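Long-range contacts in hypothetical protein (Clostridium sporogenes ATCC 15579, PDB 4QRK), which is of unknown function but is a putative cell adhesion protein built as a right-handed beta-helix: residues Ser140-Asn145 against Pro163-Val168; Asn182-Glu187 against Ile215-Lys220; Leu97-Pro102 against Ser119-Lys124. One frame throughout, in Å; residues are numbered along the deposited sequence.

Interaction 1: Ser140-Asn145 against Pro163-Val168; sequences SGNYKN and PKSIGV
Ile166 and Pro163 press their aliphatic groups against the turn Ser140-Asn145, so that two corners of successive coils of the right-handed beta-helix lie side by side. Each corner carries the chain from one sheet to the other: residues 140-145 link strand 134-138 to strand 147-153, and the corner at Pro163-Ile166 links strand 157-162 to strand 167-174. The branches of Ile166 divide the work. With CG1 flanked by both backbone bonds of its own residue (chi1 74°), CD1 reaches the edge of the Tyr143 ring, near its plane, and lies 4.3 Å from Tyr143 CB. CG2 lies against the amide of Asn142, 3.4 Å from ND2. The two side chains run at a slant to one another. The same ND2 makes a weak hydrogen bond to Ser165 OG (3.4 Å, 136° at the hydrogen), a modest polar tie on the solvent-exposed side. Asn142 is the centre of an inverse gamma turn; with CG opposite the backbone N (chi1 -177°), its amide is directed to Ser165 and Ile166. Pro163 offers a compact, rigid ring whose CB touches two carbonyls, 3.4 Å from Gly141 O and 3.5 Å from Ser140 O. Ile204 of strand 203-210 packs on Pro163, Ile166 and Tyr143, extending the apolar group. The Tyr143 hydroxyl is hydrogen-bonded to Leu118 O, which ties this coil to the preceding one, and takes a weak bond from Gly141 N. Glycine fits here because the ring lies where a side chain would go: Gly141 CA sits 3.7 Å above the plane of the Tyr143 ring, offset toward its rim.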
ATOM      1  N   SER A 140      -9.582  -1.504   6.458  1.00 29.01           N
ATOM      2  CA  SER A 140     -10.873  -1.532   7.147  1.00 25.85           C
ATOM      3  C   SER A 140     -10.709  -1.567   8.677  1.00 30.11           C
ATOM      4  O   SER A 140     -11.611  -1.923   9.403  1.00 35.72           O
ATOM      5  CB  SER A 140     -11.710  -2.734   6.649  1.00 26.69           C
ATOM      6  OG  SER A 140     -11.153  -3.991   7.065  1.00 27.86           O
ATOM      7  N   GLY A 141      -9.554  -1.175   9.162  1.00 28.00           N
ATOM      8  CA  GLY A 141      -9.331  -1.098  10.591  1.00 28.86           C
ATOM      9  C   GLY A 141     -10.133   0.007  11.305  1.00 30.24           C
ATOM     10  O   GLY A 141     -10.634   0.971  10.700  1.00 35.84           O
ATOM     11  N   ASN A 142     -10.242  -0.153  12.615  1.00 36.64           N
ATOM     12  CA  ASN A 142     -10.825   0.851  13.484  1.00 47.67           C
ATOM     13  C   ASN A 142      -9.712   1.815  13.907  1.00 38.93           C
ATOM     14  O   ASN A 142      -9.200   1.762  15.017  1.00 44.54           O
ATOM     15  CB  ASN A 142     -11.464   0.152  14.683  1.00 63.20           C
ATOM     16  CG  ASN A 142     -12.164   1.119  15.605  1.00 80.51           C
ATOM     17  OD1 ASN A 142     -11.894   1.160  16.809  1.00 81.86           O
ATOM     18  ND2 ASN A 142     -13.055   1.926  15.042  1.00 82.98           N
ATOM     19  N   TYR A 143      -9.273   2.634  12.963  1.00 33.22           N
ATOM     20  CA  TYR A 143      -8.137   3.521  13.188  1.00 28.39           C
ATOM     21  C   TYR A 143      -8.477   4.562  14.287  1.00 43.31           C
ATOM     22  O   TYR A 143      -9.613   5.018  14.405  1.00 36.89           O
ATOM     23  CB  TYR A 143      -7.675   4.148  11.861  1.00 25.93           C
ATOM     24  CG  TYR A 143      -7.331   3.067  10.839  1.00 30.63           C
ATOM     25  CD1 TYR A 143      -6.264   2.195  11.043  1.00 29.65           C
ATOM     26  CD2 TYR A 143      -8.119   2.875   9.718  1.00 27.90           C
ATOM     27  CE1 TYR A 143      -5.979   1.188  10.120  1.00 27.38           C
ATOM     28  CE2 TYR A 143      -7.853   1.897   8.807  1.00 36.09           C
ATOM     29  CZ  TYR A 143      -6.787   1.046   9.008  1.00 35.58           C
ATOM     30  OH  TYR A 143      -6.566   0.066   8.069  1.00 32.64           O
ATOM     31  N   LYS A 144      -7.493   4.875  15.119  1.00 36.70           N
ATOM     32  CA  LYS A 144      -7.694   5.738  16.274  1.00 48.94           C
ATOM     33  C   LYS A 144      -7.227   7.162  16.028  1.00 43.93           C
ATOM     34  O   LYS A 144      -7.029   7.937  16.943  1.00 50.74           O
ATOM     35  CB  LYS A 144      -6.998   5.126  17.496  1.00 51.44           C
ATOM     36  CG  LYS A 144      -7.673   3.829  17.996  1.00 54.74           C
ATOM     37  CD  LYS A 144      -9.213   3.985  18.166  1.00 71.38           C
ATOM     38  CE  LYS A 144      -9.867   2.748  18.781  1.00 73.10           C
ATOM     39  NZ  LYS A 144      -9.652   1.516  17.962  1.00 71.26           N
ATOM     40  N   ASN A 145      -7.085   7.511  14.771  1.00 40.35           N
ATOM     41  CA  ASN A 145      -6.748   8.860  14.395  1.00 43.38           C
ATOM     42  C   ASN A 145      -7.210   9.001  12.964  1.00 39.82           C
ATOM     43  O   ASN A 145      -7.646   8.018  12.347  1.00 37.48           O
ATOM     44  CB  ASN A 145      -5.255   8.999  14.460  1.00 58.83           C
ATOM     45  CG  ASN A 145      -4.582   7.762  13.972  1.00 66.60           C
ATOM     46  OD1 ASN A 145      -4.086   6.954  14.762  1.00 70.00           O
ATOM     47  ND2 ASN A 145      -4.604   7.560  12.653  1.00 63.18           N
ATOM     48  N   PRO A 163     -13.578   0.685   6.482  1.00 28.83           N
ATOM     49  CA  PRO A 163     -14.309   0.282   7.682  1.00 33.50           C
ATOM     50  C   PRO A 163     -15.733   0.808   7.654  1.00 33.37           C
ATOM     51  O   PRO A 163     -16.000   1.802   6.984  1.00 35.48           O
ATOM     52  CB  PRO A 163     -13.508   0.948   8.812  1.00 34.76           C
ATOM     53  CG  PRO A 163     -12.849   2.109   8.179  1.00 30.92           C
ATOM     54  CD  PRO A 163     -12.670   1.818   6.721  1.00 30.35           C
ATOM     55  N   LYS A 164     -16.635   0.141   8.355  1.00 35.44           N
ATOM     56  CA  LYS A 164     -18.004   0.629   8.536  1.00 35.02           C
ATOM     57  C   LYS A 164     -18.072   1.546   9.755  1.00 37.13           C
ATOM     58  O   LYS A 164     -18.831   2.491   9.768  1.00 43.49           O
ATOM     59  CB  LYS A 164     -18.958  -0.557   8.732  1.00 43.11           C
ATOM     60  CG  LYS A 164     -19.141  -1.402   7.472  1.00 58.78           C
ATOM     61  CD  LYS A 164     -19.974  -2.644   7.717  1.00 63.34           C
ATOM     62  CE  LYS A 164     -20.432  -3.268   6.412  1.00 70.20           C
ATOM     63  NZ  LYS A 164     -20.658  -4.730   6.574  1.00 79.32           N
ATOM     64  N   SER A 165     -17.214   1.285  10.738  1.00 41.37           N
ATOM     65  CA  SER A 165     -17.283   1.916  12.062  1.00 47.52           C
ATOM     66  C   SER A 165     -16.771   3.347  12.151  1.00 46.45           C
ATOM     67  O   SER A 165     -17.118   4.050  13.067  1.00 47.09           O
ATOM     68  CB  SER A 165     -16.471   1.096  13.054  1.00 44.63           C
ATOM     69  OG  SER A 165     -15.136   0.934  12.593  1.00 46.43           O
ATOM     70  N   ILE A 166     -15.906   3.758  11.238  1.00 38.53           N
ATOM     71  CA  ILE A 166     -15.445   5.129  11.221  1.00 32.82           C
ATOM     72  C   ILE A 166     -15.777   5.770   9.888  1.00 28.40           C
ATOM     73  O   ILE A 166     -16.008   5.095   8.881  1.00 31.44           O
ATOM     74  CB  ILE A 166     -13.957   5.241  11.577  1.00 42.45           C
ATOM     75  CG1 ILE A 166     -13.062   4.780  10.451  1.00 39.58           C
ATOM     76  CG2 ILE A 166     -13.654   4.404  12.834  1.00 41.81           C
ATOM     77  CD1 ILE A 166     -11.632   5.177  10.683  1.00 48.45           C
ATOM     78  N   GLY A 167     -15.820   7.096   9.887  1.00 28.66           N
ATOM     79  CA  GLY A 167     -16.192   7.830   8.693  1.00 27.43           C
ATOM     80  C   GLY A 167     -15.167   7.713   7.598  1.00 27.04           C
ATOM     81  O   GLY A 167     -13.955   7.780   7.818  1.00 28.96           O
ATOM     82  N   VAL A 168     -15.677   7.535   6.393  1.00 28.31           N
ATOM     83  CA  VAL A 168     -14.883   7.455   5.187  1.00 25.58           C
ATOM     84  C   VAL A 168     -15.454   8.367   4.092  1.00 27.59           C
ATOM     85  O   VAL A 168     -16.678   8.417   3.848  1.00 29.61           O
ATOM     86  CB  VAL A 168     -14.858   5.977   4.677  1.00 32.88           C
ATOM     87  CG1 VAL A 168     -14.090   5.857   3.421  1.00 46.21           C
ATOM     88  CG2 VAL A 168     -14.253   5.077   5.711  1.00 32.90           C
TER

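Interaction 2: Asn182-Glu187 against Ile215-Lys220; sequences NGFIVE and INIKQK
Phe184 inserts its ring between Ile217 and Gln219, two residues whose side chains leave the same side of strand 215-219, the last strand of this right-handed beta-helix. Over one face, Ile217 CD1 makes a CH-pi contact, 4.2 Å from the ring centroid and 15° off its normal. Gln219, entering from the opposite direction, lays its side chain over the other face, its amide plane turned 32° from the ring; its CG lies 3.3 Å from Phe184 CZ. Lys218 is at the ring edge, its N 3.7 Å from Phe184 CE1. Isoleucine suits its place because a terminal methyl can stand over the face, glutamine because its methylenes lie against the ring while the amide extends over it.

Phe184 CG lies opposite the carbonyl carbon (chi1 -69°), which swings the ring toward the strand. Farther out, Ile170 of strand 167-174 touches both Phe184 and Ile217, and Ile208 of strand 203-210 touches Ile217, so the ring is buried although the turn that carries it is exposed. In that turn the backbone angles of Gly183 would jam a CB against Asn182 O, which by itself calls for glycine. Beside it a water joins the two backbones, donating to Asn182 O and, at 2.8 Å, to Ile217 O.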
ATOM      1  N   ASN A 182     -20.932   0.130  -4.554  1.00 41.27           N
ATOM      2  CA  ASN A 182     -22.268  -0.161  -4.027  1.00 54.73           C
ATOM      3  C   ASN A 182     -22.318  -0.090  -2.489  1.00 44.06           C
ATOM      4  O   ASN A 182     -21.439  -0.583  -1.778  1.00 43.25           O
ATOM      5  CB  ASN A 182     -22.786  -1.502  -4.563  1.00 66.77           C
ATOM      6  CG  ASN A 182     -23.010  -1.480  -6.078  1.00 74.55           C
ATOM      7  OD1 ASN A 182     -23.224  -0.419  -6.682  1.00 70.83           O
ATOM      8  ND2 ASN A 182     -22.952  -2.653  -6.695  1.00 80.67           N
ATOM      9  N   GLY A 183     -23.339   0.569  -1.977  1.00 49.41           N
ATOM     10  CA  GLY A 183     -23.516   0.665  -0.543  1.00 47.97           C
ATOM     11  C   GLY A 183     -22.930   1.938   0.019  1.00 52.31           C
ATOM     12  O   GLY A 183     -23.073   2.188   1.200  1.00 55.88           O
ATOM     13  N   PHE A 184     -22.257   2.734  -0.816  1.00 46.43           N
ATOM     14  CA  PHE A 184     -21.820   4.063  -0.400  1.00 42.86           C
ATOM     15  C   PHE A 184     -22.770   5.171  -0.854  1.00 38.48           C
ATOM     16  O   PHE A 184     -23.395   5.116  -1.905  1.00 40.41           O
ATOM     17  CB  PHE A 184     -20.449   4.396  -0.950  1.00 37.14           C
ATOM     18  CG  PHE A 184     -19.349   3.601  -0.352  1.00 34.47           C
ATOM     19  CD1 PHE A 184     -19.008   2.369  -0.889  1.00 44.40           C
ATOM     20  CD2 PHE A 184     -18.619   4.088   0.708  1.00 35.25           C
ATOM     21  CE1 PHE A 184     -17.968   1.625  -0.361  1.00 43.44           C
ATOM     22  CE2 PHE A 184     -17.575   3.341   1.250  1.00 36.71           C
ATOM     23  CZ  PHE A 184     -17.256   2.105   0.695  1.00 31.24           C
ATOM     24  N   ILE A 185     -22.819   6.213  -0.058  1.00 32.46           N
ATOM     25  CA  ILE A 185     -23.585   7.401  -0.413  1.00 34.55           C
ATOM     26  C   ILE A 185     -22.870   8.116  -1.532  1.00 40.85           C
ATOM     27  O   ILE A 185     -21.663   8.275  -1.484  1.00 35.96           O
ATOM     28  CB  ILE A 185     -23.718   8.327   0.825  1.00 40.79           C
ATOM     29  CG1 ILE A 185     -24.532   7.623   1.912  1.00 38.11           C
ATOM     30  CG2 ILE A 185     -24.363   9.654   0.470  1.00 42.69           C
ATOM     31  CD1 ILE A 185     -24.237   8.118   3.297  1.00 39.08           C
ATOM     32  N   VAL A 186     -23.609   8.538  -2.554  1.00 38.93           N
ATOM     33  CA  VAL A 186     -23.015   9.231  -3.693  1.00 41.06           C
ATOM     34  C   VAL A 186     -23.207  10.713  -3.494  1.00 45.34           C
ATOM     35  O   VAL A 186     -24.296  11.170  -3.277  1.00 41.44           O
ATOM     36  CB  VAL A 186     -23.658   8.767  -4.998  1.00 49.88           C
ATOM     37  CG1 VAL A 186     -23.052   9.465  -6.177  1.00 49.17           C
ATOM     38  CG2 VAL A 186     -23.472   7.259  -5.135  1.00 47.12           C
ATOM     39  N   GLU A 187     -22.124  11.455  -3.517  1.00 42.21           N
ATOM     40  CA  GLU A 187     -22.187  12.891  -3.348  1.00 51.35           C
ATOM     41  C   GLU A 187     -21.652  13.496  -4.622  1.00 58.47           C
ATOM     42  O   GLU A 187     -20.473  13.328  -4.969  1.00 61.79           O
ATOM     43  CB  GLU A 187     -21.334  13.328  -2.151  1.00 45.55           C
ATOM     44  CG  GLU A 187     -21.337  14.820  -1.891  1.00 47.85           C
ATOM     45  CD  GLU A 187     -20.218  15.270  -0.962  1.00 48.20           C
ATOM     46  OE1 GLU A 187     -20.149  14.751   0.176  1.00 42.80           O
ATOM     47  OE2 GLU A 187     -19.407  16.144  -1.379  1.00 52.23           O
ATOM     48  N   ILE A 215     -12.158   1.109 -10.364  1.00 25.47           N
ATOM     49  CA  ILE A 215     -11.977   1.369  -8.973  1.00 24.27           C
ATOM     50  C   ILE A 215     -13.131   0.735  -8.225  1.00 31.39           C
ATOM     51  O   ILE A 215     -14.305   1.085  -8.444  1.00 31.84           O
ATOM     52  CB  ILE A 215     -11.986   2.872  -8.712  1.00 25.24           C
ATOM     53  CG1 ILE A 215     -10.799   3.515  -9.396  1.00 29.12           C
ATOM     54  CG2 ILE A 215     -11.965   3.157  -7.208  1.00 26.86           C
ATOM     55  CD1 ILE A 215     -10.877   5.047  -9.423  1.00 30.73           C
ATOM     56  N   ASN A 216     -12.795  -0.196  -7.341  1.00 24.92           N
ATOM     57  CA  ASN A 216     -13.794  -0.919  -6.568  1.00 29.66           C
ATOM     58  C   ASN A 216     -13.681  -0.542  -5.129  1.00 34.32           C
ATOM     59  O   ASN A 216     -12.650  -0.773  -4.525  1.00 30.01           O
ATOM     60  CB  ASN A 216     -13.550  -2.406  -6.694  1.00 30.24           C
ATOM     61  CG  ASN A 216     -13.580  -2.872  -8.138  1.00 30.48           C
ATOM     62  OD1 ASN A 216     -14.555  -2.679  -8.832  1.00 34.92           O
ATOM     63  ND2 ASN A 216     -12.495  -3.436  -8.591  1.00 32.07           N
ATOM     64  N   ILE A 217     -14.712   0.081  -4.582  1.00 25.47           N
ATOM     65  CA  ILE A 217     -14.683   0.404  -3.163  1.00 25.34           C
ATOM     66  C   ILE A 217     -15.781  -0.321  -2.417  1.00 35.62           C
ATOM     67  O   ILE A 217     -16.929  -0.366  -2.865  1.00 33.15           O
ATOM     68  CB  ILE A 217     -14.745   1.949  -2.893  1.00 36.61           C
ATOM     69  CG1 ILE A 217     -15.819   2.629  -3.686  1.00 48.18           C
ATOM     70  CG2 ILE A 217     -13.435   2.608  -3.291  1.00 37.95           C
ATOM     71  CD1 ILE A 217     -16.052   4.041  -3.211  1.00 52.64           C
ATOM     72  N   LYS A 218     -15.408  -0.862  -1.265  1.00 32.51           N
ATOM     73  CA  LYS A 218     -16.236  -1.818  -0.530  1.00 37.10           C
ATOM     74  C   LYS A 218     -16.127  -1.545   0.968  1.00 33.02           C
ATOM     75  O   LYS A 218     -15.078  -1.146   1.446  1.00 31.03           O
ATOM     76  CB  LYS A 218     -15.752  -3.247  -0.816  1.00 38.11           C
ATOM     77  CG  LYS A 218     -16.007  -3.744  -2.231  1.00 51.49           C
ATOM     78  CD  LYS A 218     -15.039  -4.871  -2.613  1.00 60.86           C
ATOM     79  CE  LYS A 218     -15.524  -5.735  -3.790  1.00 64.05           C
ATOM     80  NZ  LYS A 218     -16.214  -4.960  -4.865  1.00 72.08           N
ATOM     81  N   GLN A 219     -17.204  -1.784   1.709  1.00 43.00           N
ATOM     82  CA  GLN A 219     -17.169  -1.675   3.164  1.00 42.56           C
ATOM     83  C   GLN A 219     -17.044  -3.066   3.727  1.00 37.76           C
ATOM     84  O   GLN A 219     -17.643  -4.004   3.229  1.00 36.31           O
ATOM     85  CB  GLN A 219     -18.432  -1.005   3.713  1.00 42.19           C
ATOM     86  CG  GLN A 219     -18.618   0.402   3.201  1.00 54.02           C
ATOM     87  CD  GLN A 219     -19.665   1.185   3.958  1.00 58.49           C
ATOM     88  OE1 GLN A 219     -20.709   1.539   3.409  1.00 75.98           O
ATOM     89  NE2 GLN A 219     -19.371   1.505   5.212  1.00 46.98           N
ATOM     90  N   LYS A 220     -16.283  -3.178   4.791  1.00 38.92           N
ATOM     91  CA  LYS A 220     -15.992  -4.448   5.403  1.00 45.39           C
ATOM     92  C   LYS A 220     -16.042  -4.294   6.933  1.00 47.54           C
ATOM     93  O   LYS A 220     -15.773  -3.238   7.524  1.00 49.15           O
ATOM     94  CB  LYS A 220     -14.600  -4.845   4.922  1.00 45.09           C
ATOM     95  CG  LYS A 220     -14.009  -6.060   5.519  1.00 40.18           C
ATOM     96  CD  LYS A 220     -12.950  -6.533   4.563  1.00 36.74           C
ATOM     97  CE  LYS A 220     -12.083  -7.676   5.078  1.00 38.17           C
ATOM     98  NZ  LYS A 220     -11.318  -8.187   3.874  1.00 43.89           N
ATOM     99  OXT LYS A 220     -16.360  -5.226   7.652  1.00 61.46           O
TER
HETATM  100  O   HOH W   1     -19.388  -1.775  -2.707  1.00 46.55           O

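Interaction 3: Leu97-Pro102 against Ser119-Lys124; sequences LNEKIP and SKINLK
Asn122 reaches across to the backbone of Lys100, its ND2 giving Lys100 O a hydrogen bond of 2.9 Å (160° at the hydrogen). The acceptor lies near the plane of the amide, which CG, anti to the backbone N (chi1 -170°), brings alongside the ring of Pro102. This is the tight part of the contact between two neighbouring corners of the beta-helix. Asn98 shapes the first: its OD1 accepts from Lys100 N, well above the carbonyl plane (45°), in an Asx turn, and from Ile101 N, in that plane, which completes an Asx motif. On the buried side Ile121 CD1 meets Leu97 CB at 3.9 Å and also lies against Asn98 O. A water bridges the two backbones, donating to Asn98 O and Ile101 O and accepting from Asn122 N (2.9 Å).

The solvent side is looser. Glu99 and Lys120 extend side by side in the same direction, with Glu99 CD 3.7 Å from Lys120 CB, yet Glu99 OE2 and Lys120 NZ remain 5.0 Å apart; OE2 instead accepts from Asn41 N. The amide of Asn122 and the shared water thus link corner backbone atoms across the contact, while the opposite charges probably add only a weak, solvent-screened attraction.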
ATOM      1  N   LEU A  97       4.489  -6.222   9.096  1.00 23.23           N
ATOM      2  CA  LEU A  97       4.726  -4.955   9.778  1.00 22.93           C
ATOM      3  C   LEU A  97       4.195  -4.950  11.220  1.00 29.59           C
ATOM      4  O   LEU A  97       3.212  -5.620  11.551  1.00 25.45           O
ATOM      5  CB  LEU A  97       4.017  -3.805   9.029  1.00 26.21           C
ATOM      6  CG  LEU A  97       4.583  -3.430   7.650  1.00 30.86           C
ATOM      7  CD1 LEU A  97       3.786  -2.252   7.087  1.00 25.16           C
ATOM      8  CD2 LEU A  97       6.051  -3.110   7.760  1.00 25.59           C
ATOM      9  N   ASN A  98       4.838  -4.137  12.050  1.00 26.44           N
ATOM     10  CA  ASN A  98       4.454  -3.986  13.436  1.00 26.73           C
ATOM     11  C   ASN A  98       3.059  -3.369  13.486  1.00 30.46           C
ATOM     12  O   ASN A  98       2.748  -2.489  12.670  1.00 27.63           O
ATOM     13  CB  ASN A  98       5.435  -3.065  14.138  1.00 26.25           C
ATOM     14  CG  ASN A  98       5.165  -2.974  15.622  1.00 30.46           C
ATOM     15  OD1 ASN A  98       4.411  -2.104  16.095  1.00 32.17           O
ATOM     16  ND2 ASN A  98       5.739  -3.913  16.365  1.00 34.21           N
ATOM     17  N   GLU A  99       2.229  -3.838  14.419  1.00 26.94           N
ATOM     18  CA  GLU A  99       0.830  -3.405  14.523  1.00 31.25           C
ATOM     19  C   GLU A  99       0.560  -2.221  15.468  1.00 30.43           C
ATOM     20  O   GLU A  99      -0.561  -1.660  15.457  1.00 33.05           O
ATOM     21  CB  GLU A  99      -0.049  -4.592  14.933  1.00 34.42           C
ATOM     22  CG  GLU A  99      -0.077  -5.635  13.862  1.00 31.61           C
ATOM     23  CD  GLU A  99      -0.965  -6.816  14.177  1.00 41.23           C
ATOM     24  OE1 GLU A  99      -1.669  -6.828  15.213  1.00 46.76           O
ATOM     25  OE2 GLU A  99      -0.930  -7.757  13.361  1.00 36.10           O
ATOM     26  N   LYS A 100       1.551  -1.847  16.276  1.00 36.47           N
ATOM     27  CA  LYS A 100       1.357  -0.795  17.298  1.00 34.27           C
ATOM     28  C   LYS A 100       1.960   0.551  16.910  1.00 31.33           C
ATOM     29  O   LYS A 100       1.404   1.627  17.212  1.00 32.02           O
ATOM     30  CB  LYS A 100       1.949  -1.238  18.663  1.00 39.17           C
ATOM     31  CG  LYS A 100       1.216  -2.409  19.305  1.00 56.69           C
ATOM     32  CD  LYS A 100       1.616  -2.604  20.775  1.00 79.07           C
ATOM     33  CE  LYS A 100       0.775  -3.675  21.485  1.00 89.61           C
ATOM     34  NZ  LYS A 100      -0.673  -3.325  21.550  1.00 94.05           N
ATOM     35  N   ILE A 101       3.102   0.510  16.262  1.00 26.95           N
ATOM     36  CA  ILE A 101       3.816   1.750  15.972  1.00 27.07           C
ATOM     37  C   ILE A 101       3.079   2.597  14.908  1.00 32.33           C
ATOM     38  O   ILE A 101       2.589   2.053  13.899  1.00 24.40           O
ATOM     39  CB  ILE A 101       5.258   1.453  15.583  1.00 34.40           C
ATOM     40  CG1 ILE A 101       6.094   2.722  15.631  1.00 35.38           C
ATOM     41  CG2 ILE A 101       5.337   0.771  14.219  1.00 36.34           C
ATOM     42  CD1 ILE A 101       7.606   2.491  15.448  1.00 43.12           C
ATOM     43  N   PRO A 102       2.940   3.925  15.153  1.00 32.60           N
ATOM     44  CA  PRO A 102       2.373   4.799  14.116  1.00 31.56           C
ATOM     45  C   PRO A 102       3.143   4.660  12.810  1.00 32.85           C
ATOM     46  O   PRO A 102       4.365   4.752  12.851  1.00 30.55           O
ATOM     47  CB  PRO A 102       2.583   6.206  14.703  1.00 35.85           C
ATOM     48  CG  PRO A 102       2.567   5.995  16.172  1.00 35.17           C
ATOM     49  CD  PRO A 102       3.250   4.681  16.388  1.00 36.44           C
ATOM     50  N   SER A 119      -5.390  -3.453   7.917  1.00 28.29           N
ATOM     51  CA  SER A 119      -6.463  -3.286   8.895  1.00 29.97           C
ATOM     52  C   SER A 119      -5.977  -3.386  10.318  1.00 31.68           C
ATOM     53  O   SER A 119      -6.635  -2.916  11.187  1.00 27.64           O
ATOM     54  CB  SER A 119      -7.564  -4.310   8.684  1.00 30.39           C
ATOM     55  OG  SER A 119      -7.054  -5.636   8.792  1.00 28.33           O
ATOM     56  N   LYS A 120      -4.812  -3.963  10.557  1.00 29.92           N
ATOM     57  CA  LYS A 120      -4.302  -4.096  11.925  1.00 26.90           C
ATOM     58  C   LYS A 120      -3.162  -3.159  12.241  1.00 29.44           C
ATOM     59  O   LYS A 120      -2.609  -3.202  13.317  1.00 36.01           O
ATOM     60  CB  LYS A 120      -3.860  -5.543  12.182  1.00 30.54           C
ATOM     61  CG  LYS A 120      -5.058  -6.487  12.091  1.00 37.64           C
ATOM     62  CD  LYS A 120      -4.675  -7.856  12.490  1.00 47.69           C
ATOM     63  CE  LYS A 120      -5.869  -8.679  12.842  1.00 56.37           C
ATOM     64  NZ  LYS A 120      -5.422 -10.041  13.248  1.00 64.02           N
ATOM     65  N   ILE A 121      -2.790  -2.343  11.273  1.00 26.91           N
ATOM     66  CA  ILE A 121      -1.660  -1.425  11.413  1.00 28.20           C
ATOM     67  C   ILE A 121      -2.193  -0.126  11.998  1.00 26.61           C
ATOM     68  O   ILE A 121      -3.312   0.285  11.686  1.00 26.33           O
ATOM     69  CB  ILE A 121      -1.087  -1.127  10.017  1.00 32.44           C
ATOM     70  CG1 ILE A 121      -0.666  -2.424   9.327  1.00 35.96           C
ATOM     71  CG2 ILE A 121       0.081  -0.156  10.032  1.00 35.15           C
ATOM     72  CD1 ILE A 121       0.301  -3.229  10.108  1.00 30.78           C
ATOM     73  N   ASN A 122      -1.377   0.534  12.800  1.00 22.74           N
ATOM     74  CA  ASN A 122      -1.651   1.874  13.300  1.00 27.00           C
ATOM     75  C   ASN A 122      -1.323   2.872  12.203  1.00 30.75           C
ATOM     76  O   ASN A 122      -0.353   3.612  12.269  1.00 28.51           O
ATOM     77  CB  ASN A 122      -0.793   2.143  14.526  1.00 27.49           C
ATOM     78  CG  ASN A 122      -1.175   3.426  15.271  1.00 29.15           C
ATOM     79  OD1 ASN A 122      -2.136   4.105  14.934  1.00 31.97           O
ATOM     80  ND2 ASN A 122      -0.395   3.754  16.288  1.00 30.68           N
ATOM     81  N   LEU A 123      -2.142   2.857  11.163  1.00 32.47           N
ATOM     82  CA  LEU A 123      -1.842   3.563   9.939  1.00 22.27           C
ATOM     83  C   LEU A 123      -2.145   5.053  10.060  1.00 26.99           C
ATOM     84  O   LEU A 123      -3.209   5.435  10.547  1.00 28.63           O
ATOM     85  CB  LEU A 123      -2.656   2.940   8.819  1.00 26.71           C
ATOM     86  CG  LEU A 123      -2.401   3.433   7.411  1.00 29.26           C
ATOM     87  CD1 LEU A 123      -0.964   3.131   7.012  1.00 29.22           C
ATOM     88  CD2 LEU A 123      -3.440   2.802   6.441  1.00 26.51           C
ATOM     89  N   LYS A 124      -1.235   5.897   9.574  1.00 26.37           N
ATOM     90  CA  LYS A 124      -1.506   7.344   9.506  1.00 30.99           C
ATOM     91  C   LYS A 124      -1.662   7.798   8.051  1.00 27.98           C
ATOM     92  O   LYS A 124      -2.501   8.622   7.728  1.00 26.33           O
ATOM     93  CB  LYS A 124      -0.377   8.170  10.130  1.00 34.68           C
ATOM     94  CG  LYS A 124       0.035   7.754  11.532  1.00 49.24           C
ATOM     95  CD  LYS A 124      -1.062   7.941  12.569  1.00 61.98           C
ATOM     96  CE  LYS A 124      -0.924   6.888  13.665  1.00 72.66           C
ATOM     97  NZ  LYS A 124      -1.635   7.202  14.935  1.00 77.19           N
TER
HETATM   98  O   HOH W   2       1.420  -0.203  13.320  1.00 28.87           O
HETATM   99  O   HOH W   3      -3.663  -4.484  15.777  1.00 41.98           O

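Interactions 3 and 1 join corners along the same flank of the beta-helix, where the chain passes from one sheet to the other; 119-124 and 140-145 are successive turns and touch, the Tyr143 ring lying against the carbonyl of Ile121. Interaction 2 differs in joining a strand to the turn before strand 185-187, and its centre is about 24 Å from that of interaction 3. Interactions 1 and 2 are partly buried, whereas interaction 3 is a surface contact with the largest buried area of the three. Chemistry follows place: Ile166 and Pro163 meet backbone and amide in interaction 1, an aromatic ring has covered faces in interaction 2, and one amide-backbone bond acts with ordered water in interaction 3. Ser140 and Lys164 touch the C-terminal residues of interaction 2.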